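Local coordinates for N-acetylgalactosaminyltransferase 7 (Homo sapiens, PDB 6IWR), which is a glycosyltransferase that joins a GT-A catalytic domain to a ricin-type beta-trefoil lectin domain, at residues G70-F75 with C137-Y142; T317-Y322 with V373-V378; H555-I560 with W589-I594. All blocks are in the same frame, centred on the assembly; numbering follows the deposited sequence.

Contact 1. Residues G70-F75 with C137-Y142; sequences GILGNF and CKYWHY
Asn74 grips the backbone of Tyr142 with both ends of its carboxamide. The backbone N of Tyr142 donates to OD1 of Asn74 at 2.9 Å, arriving in the carbonyl plane on a lone pair. In return ND2 of Asn74 donates to O of Tyr142 at 2.7 Å, almost straight at 170° and within the plane of the amide. This pair of bonds fixes the rotation of the amide, which reaches its place because CG lies between the backbone N and the carbonyl carbon (chi1 46°), just after a cis peptide bond from Gly73. Beside it, Phe75 and Tyr142 lie obliquely: CE1 of Phe75 rests 4.0 Å from CB of Tyr142, and the edge of the Phe75 ring meets O of Tyr142.

Upstream, the His141 ring reaches across to the backbone of the 70-75 loop. Its NE2 donates to O of Ile71 at 3.2 Å from above the carbonyl plane, while O of Gly73 lies over one face of the imidazole. Ile71 crosses this ring at about a right angle, CG2 of Ile71 standing 4.0 Å from NE2 of His141. The Tyr139 ring is met in a similar way, with the backbone N of Gly70 over one face, 3.8 Å from CD1 of Tyr139, and the peptide between Ile71 and Leu72 at its edge.

The contact lies at the surface, where the loop following strand 66-67 folds back along strand 140-141, the antiparallel partner of strand 66-67. Tyr142 and Phe75 also lean on helix 251-260, whereas CB of Trp140 is directed away from the loop and its side chain packs on Leu67 and Thr317.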
loop_
_atom_site.group_PDB
_atom_site.type_symbol
_atom_site.label_atom_id
_atom_site.label_comp_id
_atom_site.label_asym_id
_atom_site.label_seq_id
_atom_site.Cartn_x
_atom_site.Cartn_y
_atom_site.Cartn_z
ATOM N N GLY A 70 -27.376 -35.945 -20.346
ATOM C CA GLY A 70 -27.006 -36.554 -21.602
ATOM C C GLY A 70 -27.588 -35.925 -22.851
ATOM O O GLY A 70 -27.189 -36.273 -23.948
ATOM N N ILE A 71 -28.496 -34.971 -22.692
ATOM C CA ILE A 71 -29.085 -34.278 -23.831
ATOM C C ILE A 71 -28.804 -32.779 -23.798
ATOM O O ILE A 71 -29.208 -32.091 -22.889
ATOM C CB ILE A 71 -30.599 -34.507 -23.855
ATOM C CG1 ILE A 71 -30.890 -35.977 -23.604
ATOM C CG2 ILE A 71 -31.211 -34.028 -25.156
ATOM C CD1 ILE A 71 -32.290 -36.386 -23.958
ATOM N N LEU A 72 -28.160 -32.280 -24.835
ATOM C CA LEU A 72 -27.730 -30.899 -24.911
ATOM C C LEU A 72 -28.886 -29.996 -25.232
ATOM O O LEU A 72 -29.967 -30.467 -25.506
ATOM C CB LEU A 72 -26.697 -30.734 -26.008
ATOM C CG LEU A 72 -25.206 -30.666 -25.721
ATOM C CD1 LEU A 72 -24.661 -29.425 -26.378
ATOM C CD2 LEU A 72 -24.899 -30.667 -24.243
ATOM N N GLY A 73 -28.644 -28.690 -25.172
ATOM C CA GLY A 73 -29.565 -27.688 -25.671
ATOM C C GLY A 73 -30.476 -27.414 -24.539
ATOM O O GLY A 73 -30.208 -27.919 -23.481
ATOM N N ASN A 74 -31.540 -26.650 -24.733
ATOM C CA ASN A 74 -31.857 -26.012 -25.992
ATOM C C ASN A 74 -31.254 -24.647 -26.198
ATOM O O ASN A 74 -31.304 -24.125 -27.280
ATOM C CB ASN A 74 -33.366 -25.900 -26.155
ATOM C CG ASN A 74 -34.046 -25.405 -24.912
ATOM O OD1 ASN A 74 -33.589 -25.643 -23.814
ATOM N ND2 ASN A 74 -35.145 -24.721 -25.084
ATOM N N PHE A 75 -30.700 -24.049 -25.161
ATOM C CA PHE A 75 -29.978 -22.796 -25.358
ATOM C C PHE A 75 -28.472 -22.997 -25.352
ATOM O O PHE A 75 -27.724 -22.028 -25.246
ATOM C CB PHE A 75 -30.387 -21.770 -24.309
ATOM C CG PHE A 75 -31.732 -21.166 -24.565
ATOM C CD1 PHE A 75 -32.882 -21.861 -24.241
ATOM C CD2 PHE A 75 -31.845 -19.919 -25.156
ATOM C CE1 PHE A 75 -34.132 -21.310 -24.472
ATOM C CE2 PHE A 75 -33.083 -19.364 -25.406
ATOM C CZ PHE A 75 -34.233 -20.061 -25.063
ATOM N N CYS A 137 -24.686 -27.753 -16.257
ATOM C CA CYS A 137 -25.341 -26.565 -16.752
ATOM C C CYS A 137 -25.796 -26.697 -18.190
ATOM O O CYS A 137 -26.769 -26.089 -18.569
ATOM C CB CYS A 137 -24.446 -25.342 -16.574
ATOM S SG CYS A 137 -24.741 -24.436 -15.053
ATOM N N LYS A 138 -25.057 -27.440 -19.000
ATOM C CA LYS A 138 -25.380 -27.570 -20.411
ATOM C C LYS A 138 -26.511 -28.545 -20.684
ATOM O O LYS A 138 -26.748 -28.863 -21.853
ATOM C CB LYS A 138 -24.161 -28.029 -21.197
ATOM C CG LYS A 138 -22.840 -27.569 -20.641
ATOM C CD LYS A 138 -21.807 -27.666 -21.752
ATOM C CE LYS A 138 -20.385 -27.771 -21.274
ATOM N NZ LYS A 138 -19.525 -27.750 -22.486
ATOM N N TYR A 139 -27.206 -29.048 -19.664
ATOM C CA TYR A 139 -28.259 -30.022 -19.913
ATOM C C TYR A 139 -29.601 -29.563 -19.384
ATOM O O TYR A 139 -30.503 -30.384 -19.204
ATOM C CB TYR A 139 -27.876 -31.391 -19.343
ATOM C CG TYR A 139 -26.648 -31.938 -20.017
ATOM C CD1 TYR A 139 -26.664 -32.325 -21.363
ATOM C CD2 TYR A 139 -25.455 -32.022 -19.330
ATOM C CE1 TYR A 139 -25.510 -32.799 -21.994
ATOM C CE2 TYR A 139 -24.317 -32.493 -19.934
ATOM C CZ TYR A 139 -24.339 -32.875 -21.258
ATOM O OH TYR A 139 -23.168 -33.332 -21.806
ATOM N N TRP A 140 -29.757 -28.257 -19.156
ATOM C CA TRP A 140 -31.035 -27.678 -18.761
ATOM C C TRP A 140 -31.855 -27.327 -20.000
ATOM O O TRP A 140 -31.327 -26.773 -20.967
ATOM C CB TRP A 140 -30.820 -26.428 -17.906
ATOM C CG TRP A 140 -30.374 -26.716 -16.509
ATOM C CD1 TRP A 140 -29.106 -26.611 -16.016
ATOM C CD2 TRP A 140 -31.194 -27.153 -15.420
ATOM N NE1 TRP A 140 -29.087 -26.961 -14.691
ATOM C CE2 TRP A 140 -30.356 -27.297 -14.300
ATOM C CE3 TRP A 140 -32.559 -27.429 -15.283
ATOM C CZ2 TRP A 140 -30.831 -27.697 -13.058
ATOM C CZ3 TRP A 140 -33.036 -27.835 -14.042
ATOM C CH2 TRP A 140 -32.173 -27.962 -12.944
ATOM N N HIS A 141 -33.146 -27.628 -19.961
ATOM C CA HIS A 141 -34.041 -27.328 -21.068
ATOM C C HIS A 141 -35.075 -26.291 -20.640
ATOM O O HIS A 141 -35.879 -26.543 -19.735
ATOM C CB HIS A 141 -34.682 -28.614 -21.580
ATOM C CG HIS A 141 -33.719 -29.474 -22.332
ATOM N ND1 HIS A 141 -33.586 -29.420 -23.702
ATOM C CD2 HIS A 141 -32.776 -30.343 -21.898
ATOM C CE1 HIS A 141 -32.633 -30.252 -24.082
ATOM N NE2 HIS A 141 -32.123 -30.821 -23.006
ATOM N N TYR A 142 -35.051 -25.136 -21.304
ATOM C CA TYR A 142 -35.799 -23.950 -20.915
ATOM C C TYR A 142 -36.908 -23.656 -21.918
ATOM O O TYR A 142 -36.733 -23.818 -23.131
ATOM C CB TYR A 142 -34.889 -22.707 -20.811
ATOM C CG TYR A 142 -33.685 -22.815 -19.895
ATOM C CD1 TYR A 142 -32.482 -23.365 -20.339
ATOM C CD2 TYR A 142 -33.739 -22.332 -18.587
ATOM C CE1 TYR A 142 -31.374 -23.447 -19.491
ATOM C CE2 TYR A 142 -32.630 -22.402 -17.731
ATOM C CZ TYR A 142 -31.460 -22.961 -18.191
ATOM O OH TYR A 142 -30.373 -23.030 -17.341
#

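Contact 2. Residues T317-Y322 with V373-V378; sequences TKTEPY and VPCSRV
Pro374 pushes its ring into the bend formed by Thr319, Glu320 and Tyr322, and its atoms take up different neighbours in turn. CB of Pro374 lies 3.3 Å from O of Thr319. CG of Pro374, the next atom out, stays close to that carbonyl and also touches the phenol ring of Tyr322, at 3.6 Å from CE2 of Tyr322. Where the ring closes on the backbone, CD of Pro374 is 3.3 Å from O of Glu320 and packs against CA of Pro321. The proline meets Tyr322 at the edge of the aromatic ring, near its plane; CG of Tyr322 stands between the backbone N and the carbonyl carbon (chi1 58°), which turns the edge of the ring, at CD2 and CE2, to CG of Pro374. OH of Tyr322 is hydrogen-bonded to O of Ala292.

The polar link between the segments runs through a water, which donates to O of Thr319 at 2.7 Å and accepts from N of Cys375 at 3.0 Å. Next to it, CB of Thr319 packs 3.9 Å from SG of Cys375, the sulfur in disulfide linkage with Cys137.

Val373 to Ser376 form a type I beta turn, closed by the 2.8 Å bond from N of Ser376 to O of Val373, with Pro374 at its second position. The turn makes the corner between strands 369-373 and 376-382, both of which run parallel to strand 264-274 in the large mixed sheet of the GT-A fold.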
loop_
_atom_site.group_PDB
_atom_site.type_symbol
_atom_site.label_atom_id
_atom_site.label_comp_id
_atom_site.label_asym_id
_atom_site.label_seq_id
_atom_site.Cartn_x
_atom_site.Cartn_y
_atom_site.Cartn_z
ATOM N N THR A 317 -30.928 -30.206 -7.489
ATOM C CA THR A 317 -29.828 -30.209 -8.432
ATOM C C THR A 317 -28.622 -29.497 -7.839
ATOM O O THR A 317 -28.766 -28.663 -6.950
ATOM C CB THR A 317 -30.272 -29.492 -9.701
ATOM O OG1 THR A 317 -31.311 -30.255 -10.318
ATOM C CG2 THR A 317 -29.135 -29.356 -10.659
ATOM N N LYS A 318 -27.423 -29.799 -8.355
ATOM C CA LYS A 318 -26.260 -29.005 -7.968
ATOM C C LYS A 318 -26.292 -27.609 -8.572
ATOM O O LYS A 318 -25.770 -26.664 -7.965
ATOM C CB LYS A 318 -24.956 -29.690 -8.383
ATOM C CG LYS A 318 -24.702 -31.004 -7.658
ATOM C CD LYS A 318 -23.321 -31.063 -7.010
ATOM C CE LYS A 318 -22.208 -30.921 -8.047
ATOM N NZ LYS A 318 -20.919 -31.502 -7.547
ATOM N N THR A 319 -26.898 -27.452 -9.756
ATOM C CA THR A 319 -26.696 -26.262 -10.570
ATOM C C THR A 319 -27.857 -25.274 -10.534
ATOM O O THR A 319 -27.693 -24.147 -11.018
ATOM C CB THR A 319 -26.413 -26.661 -12.027
ATOM O OG1 THR A 319 -26.942 -27.969 -12.276
ATOM C CG2 THR A 319 -24.931 -26.715 -12.266
ATOM N N GLU A 320 -29.015 -25.624 -9.987
ATOM C CA GLU A 320 -30.131 -24.687 -10.108
ATOM C C GLU A 320 -29.884 -23.418 -9.290
ATOM O O GLU A 320 -28.971 -23.364 -8.458
ATOM C CB GLU A 320 -31.433 -25.338 -9.667
ATOM C CG GLU A 320 -31.327 -26.092 -8.375
ATOM C CD GLU A 320 -32.571 -26.883 -8.105
ATOM O OE1 GLU A 320 -33.332 -26.524 -7.186
ATOM O OE2 GLU A 320 -32.811 -27.847 -8.852
ATOM N N PRO A 321 -30.709 -22.380 -9.488
ATOM C CA PRO A 321 -30.558 -21.159 -8.687
ATOM C C PRO A 321 -30.519 -21.489 -7.207
ATOM O O PRO A 321 -30.942 -22.567 -6.777
ATOM C CB PRO A 321 -31.805 -20.348 -9.042
ATOM C CG PRO A 321 -32.157 -20.830 -10.406
ATOM C CD PRO A 321 -31.862 -22.291 -10.396
ATOM N N TYR A 322 -29.983 -20.552 -6.424
ATOM C CA TYR A 322 -30.083 -20.671 -4.972
ATOM C C TYR A 322 -30.254 -19.290 -4.341
ATOM O O TYR A 322 -30.059 -18.254 -4.987
ATOM C CB TYR A 322 -28.883 -21.429 -4.383
ATOM C CG TYR A 322 -27.499 -20.846 -4.651
ATOM C CD1 TYR A 322 -26.934 -19.902 -3.786
ATOM C CD2 TYR A 322 -26.741 -21.268 -5.735
ATOM C CE1 TYR A 322 -25.673 -19.384 -4.000
ATOM C CE2 TYR A 322 -25.482 -20.748 -5.961
ATOM C CZ TYR A 322 -24.947 -19.807 -5.082
ATOM O OH TYR A 322 -23.684 -19.290 -5.278
ATOM N N VAL A 373 -27.561 -17.507 -9.748
ATOM C CA VAL A 373 -27.876 -18.438 -10.832
ATOM C C VAL A 373 -26.589 -19.098 -11.321
ATOM O O VAL A 373 -25.911 -18.538 -12.185
ATOM C CB VAL A 373 -28.615 -17.716 -11.976
ATOM C CG1 VAL A 373 -29.010 -18.683 -13.081
ATOM C CG2 VAL A 373 -29.849 -16.963 -11.447
ATOM N N PRO A 374 -26.223 -20.283 -10.809
ATOM C CA PRO A 374 -24.946 -20.905 -11.206
ATOM C C PRO A 374 -24.764 -21.058 -12.691
ATOM O O PRO A 374 -23.629 -21.163 -13.166
ATOM C CB PRO A 374 -25.019 -22.286 -10.531
ATOM C CG PRO A 374 -25.803 -22.031 -9.331
ATOM C CD PRO A 374 -26.904 -21.101 -9.793
ATOM N N CYS A 375 -25.841 -21.144 -13.439
ATOM C CA CYS A 375 -25.669 -21.381 -14.856
ATOM C C CYS A 375 -25.566 -20.087 -15.640
ATOM O O CYS A 375 -25.368 -20.138 -16.858
ATOM C CB CYS A 375 -26.804 -22.270 -15.392
ATOM S SG CYS A 375 -26.656 -24.011 -14.866
ATOM N N SER A 376 -25.703 -18.937 -14.987
ATOM C CA SER A 376 -25.503 -17.644 -15.626
ATOM C C SER A 376 -24.231 -17.040 -15.043
ATOM O O SER A 376 -24.143 -16.811 -13.836
ATOM C CB SER A 376 -26.722 -16.747 -15.415
ATOM O OG SER A 376 -26.645 -15.536 -16.172
ATOM N N ARG A 377 -23.240 -16.803 -15.895
ATOM C CA ARG A 377 -21.925 -16.354 -15.462
ATOM C C ARG A 377 -21.536 -15.122 -16.255
ATOM O O ARG A 377 -21.834 -15.024 -17.449
ATOM C CB ARG A 377 -20.867 -17.433 -15.631
ATOM C CG ARG A 377 -21.200 -18.688 -14.875
ATOM C CD ARG A 377 -20.013 -19.629 -14.828
ATOM N NE ARG A 377 -19.080 -19.343 -13.739
ATOM C CZ ARG A 377 -18.902 -20.134 -12.682
ATOM N NH1 ARG A 377 -19.600 -21.257 -12.560
ATOM N NH2 ARG A 377 -18.008 -19.807 -11.762
ATOM N N VAL A 378 -20.903 -14.173 -15.576
ATOM C CA VAL A 378 -20.441 -12.954 -16.208
ATOM C C VAL A 378 -19.080 -12.621 -15.641
ATOM O O VAL A 378 -18.867 -12.714 -14.427
ATOM C CB VAL A 378 -21.405 -11.782 -15.994
ATOM C CG1 VAL A 378 -20.892 -10.570 -16.765
ATOM C CG2 VAL A 378 -22.813 -12.180 -16.422
HETATM O O HOH W 1 -28.540 -22.155 -12.554
#

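Contact 3. Residues H555-I560 with W589-I594; sequences HRFTHI and WEMNNI
His555 and Trp589 join two strands of the beta-trefoil lectin domain that belong to different two-stranded sheets: 556-559 pairs with 548-551, and 589-592 with 476-479. The two strands run at 106° to each other, so they meet mainly near their starts. Trp589 is the aromatic residue of a Gln-x-Trp sequence, a hallmark of ricin-type trefoils.

One backbone hydrogen bond spans the contact, from N of Trp589 to O of His555 at 2.9 Å, the donor standing above the carbonyl plane. His555 lies in a G1 beta bulge, where it and Arg556 both face Phe551. The His555 side chain lies beside the same tryptophan: CB of His555 is 3.3 Å from O of Trp589, an oxygen found at the edge of the imidazole, near its plane.

The aromatic interaction is an offset edge-to-face pair. The edge of Phe557 is directed at the face of the five-membered ring of Trp589, with centroids 5.9 Å apart and planes at 74°. The indole is swung into position by a first torsion that sets CG anti to the carbonyl carbon (chi1 -56°). NE1 of Trp589 donates to O of Leu566, which helps to fix the ring's rotation, and Arg568 adds a cation-pi contact. Phe557 itself also stacks with Tyr550.

Apolar packing completes the interface around the rim of Phe557. CD2 of Phe557 touches CB of Trp589 at 3.8 Å; farther round, CZ of Phe557 reaches SD of Met591, the sulfur lying near the ring plane at 4.3 Å.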
loop_
_atom_site.group_PDB
_atom_site.type_symbol
_atom_site.label_atom_id
_atom_site.label_comp_id
_atom_site.label_asym_id
_atom_site.label_seq_id
_atom_site.Cartn_x
_atom_site.Cartn_y
_atom_site.Cartn_z
ATOM N N HIS A 555 -8.606 8.224 33.911
ATOM C CA HIS A 555 -7.791 8.508 32.729
ATOM C C HIS A 555 -6.799 7.380 32.459
ATOM O O HIS A 555 -5.658 7.629 32.088
ATOM C CB HIS A 555 -7.038 9.835 32.888
ATOM C CG HIS A 555 -7.922 11.017 33.154
ATOM N ND1 HIS A 555 -8.849 11.476 32.242
ATOM C CD2 HIS A 555 -8.017 11.841 34.225
ATOM C CE1 HIS A 555 -9.480 12.526 32.735
ATOM N NE2 HIS A 555 -8.990 12.772 33.937
ATOM N N ARG A 556 -7.191 6.124 32.668
ATOM C CA ARG A 556 -6.252 5.017 32.595
ATOM C C ARG A 556 -6.734 3.915 31.654
ATOM O O ARG A 556 -7.905 3.519 31.673
ATOM C CB ARG A 556 -5.975 4.430 33.973
ATOM C CG ARG A 556 -5.037 3.261 33.873
ATOM C CD ARG A 556 -4.951 2.531 35.146
ATOM N NE ARG A 556 -4.330 3.381 36.142
ATOM C CZ ARG A 556 -4.271 3.084 37.432
ATOM N NH1 ARG A 556 -4.813 1.948 37.879
ATOM N NH2 ARG A 556 -3.680 3.927 38.269
ATOM N N PHE A 557 -5.818 3.451 30.818
ATOM C CA PHE A 557 -5.937 2.250 30.018
ATOM C C PHE A 557 -4.973 1.234 30.599
ATOM O O PHE A 557 -3.759 1.465 30.617
ATOM C CB PHE A 557 -5.571 2.510 28.552
ATOM C CG PHE A 557 -6.668 3.126 27.752
ATOM C CD1 PHE A 557 -7.670 2.343 27.215
ATOM C CD2 PHE A 557 -6.710 4.494 27.548
ATOM C CE1 PHE A 557 -8.692 2.915 26.487
ATOM C CE2 PHE A 557 -7.732 5.066 26.809
ATOM C CZ PHE A 557 -8.719 4.273 26.282
ATOM N N THR A 558 -5.496 0.117 31.074
ATOM C CA THR A 558 -4.647 -0.862 31.718
ATOM C C THR A 558 -4.707 -2.179 30.952
ATOM O O THR A 558 -5.776 -2.592 30.491
ATOM C CB THR A 558 -5.019 -1.010 33.201
ATOM O OG1 THR A 558 -4.986 -2.394 33.562
ATOM C CG2 THR A 558 -6.373 -0.413 33.496
ATOM N N HIS A 559 -3.531 -2.777 30.751
ATOM C CA HIS A 559 -3.381 -4.074 30.098
ATOM C C HIS A 559 -3.651 -5.176 31.105
ATOM O O HIS A 559 -3.021 -5.225 32.161
ATOM C CB HIS A 559 -1.969 -4.226 29.544
ATOM C CG HIS A 559 -1.769 -5.430 28.677
ATOM N ND1 HIS A 559 -0.812 -6.390 28.942
ATOM C CD2 HIS A 559 -2.366 -5.805 27.521
ATOM C CE1 HIS A 559 -0.841 -7.310 27.993
ATOM N NE2 HIS A 559 -1.772 -6.977 27.117
ATOM N N ILE A 560 -4.572 -6.067 30.783
ATOM C CA ILE A 560 -5.087 -6.955 31.819
ATOM C C ILE A 560 -4.128 -8.103 32.119
ATOM O O ILE A 560 -3.894 -8.407 33.295
ATOM C CB ILE A 560 -6.466 -7.506 31.443
ATOM C CG1 ILE A 560 -7.480 -6.366 31.299
ATOM C CG2 ILE A 560 -6.891 -8.484 32.496
ATOM C CD1 ILE A 560 -8.824 -6.831 30.859
ATOM N N TRP A 589 -4.880 9.354 29.952
ATOM C CA TRP A 589 -5.466 9.397 28.620
ATOM C C TRP A 589 -6.936 9.745 28.726
ATOM O O TRP A 589 -7.589 9.393 29.709
ATOM C CB TRP A 589 -5.381 8.054 27.900
ATOM C CG TRP A 589 -4.032 7.524 27.784
ATOM C CD1 TRP A 589 -3.378 6.733 28.680
ATOM C CD2 TRP A 589 -3.141 7.719 26.687
ATOM N NE1 TRP A 589 -2.115 6.430 28.215
ATOM C CE2 TRP A 589 -1.948 7.029 26.993
ATOM C CE3 TRP A 589 -3.231 8.422 25.479
ATOM C CZ2 TRP A 589 -0.864 7.024 26.142
ATOM C CZ3 TRP A 589 -2.155 8.403 24.631
ATOM C CH2 TRP A 589 -0.986 7.713 24.967
ATOM N N GLU A 590 -7.463 10.410 27.696
ATOM C CA GLU A 590 -8.896 10.582 27.517
ATOM C C GLU A 590 -9.351 9.890 26.238
ATOM O O GLU A 590 -8.584 9.724 25.279
ATOM C CB GLU A 590 -9.316 12.062 27.463
ATOM C CG GLU A 590 -8.233 13.108 27.392
ATOM C CD GLU A 590 -8.806 14.526 27.439
ATOM O OE1 GLU A 590 -10.035 14.647 27.499
ATOM O OE2 GLU A 590 -8.046 15.521 27.428
ATOM N N MET A 591 -10.620 9.485 26.217
ATOM C CA MET A 591 -11.237 8.997 24.988
ATOM C C MET A 591 -12.433 9.882 24.675
ATOM O O MET A 591 -13.467 9.817 25.347
ATOM C CB MET A 591 -11.645 7.529 25.084
ATOM C CG MET A 591 -11.918 6.857 23.722
ATOM S SD MET A 591 -12.188 5.073 23.926
ATOM C CE MET A 591 -11.547 4.371 22.414
ATOM N N ASN A 592 -12.291 10.685 23.642
ATOM C CA ASN A 592 -13.273 11.688 23.279
ATOM C C ASN A 592 -13.921 11.287 21.974
ATOM O O ASN A 592 -13.229 10.885 21.029
ATOM C CB ASN A 592 -12.609 13.053 23.158
ATOM C CG ASN A 592 -11.796 13.371 24.359
ATOM O OD1 ASN A 592 -12.319 13.339 25.460
ATOM N ND2 ASN A 592 -10.496 13.607 24.178
ATOM N N ASN A 593 -15.242 11.378 21.936
ATOM C CA ASN A 593 -15.941 11.151 20.682
ATOM C C ASN A 593 -15.500 12.182 19.672
ATOM O O ASN A 593 -15.415 13.376 19.971
ATOM C CB ASN A 593 -17.458 11.240 20.845
ATOM C CG ASN A 593 -18.016 10.183 21.755
ATOM O OD1 ASN A 593 -19.076 10.383 22.337
ATOM N ND2 ASN A 593 -17.307 9.063 21.905
ATOM N N ILE A 594 -15.214 11.716 18.476
ATOM C CA ILE A 594 -15.017 12.598 17.345
ATOM C C ILE A 594 -16.296 12.581 16.521
ATOM O O ILE A 594 -16.755 11.524 16.079
ATOM C CB ILE A 594 -13.801 12.166 16.526
ATOM C CG1 ILE A 594 -12.594 12.186 17.449
ATOM C CG2 ILE A 594 -13.592 13.125 15.385
ATOM C CD1 ILE A 594 -12.450 13.489 18.181
#

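How the contacts relate
Contacts 1 and 2 are neighbours, their centres about 13 Å apart, and the disulfide between Cys137 and Cys375 joins them covalently; Trp140 of contact 1 also packs on Thr317 of contact 2. Helix 251-260 borders both. Contact 3 lies across the chain's centre in the lectin domain, its centre about 64 Å from that of contact 1 and 51 Å from that of contact 2. Contact 1, at the surface, relies on side-chain hydrogen bonds to backbone groups. The two buried contacts have no side-chain hydrogen bond across them and differ from each other: contact 2 wedges a proline into a bend with a water as polar bridge, whereas contact 3 combines an aromatic pair with a direct backbone bond.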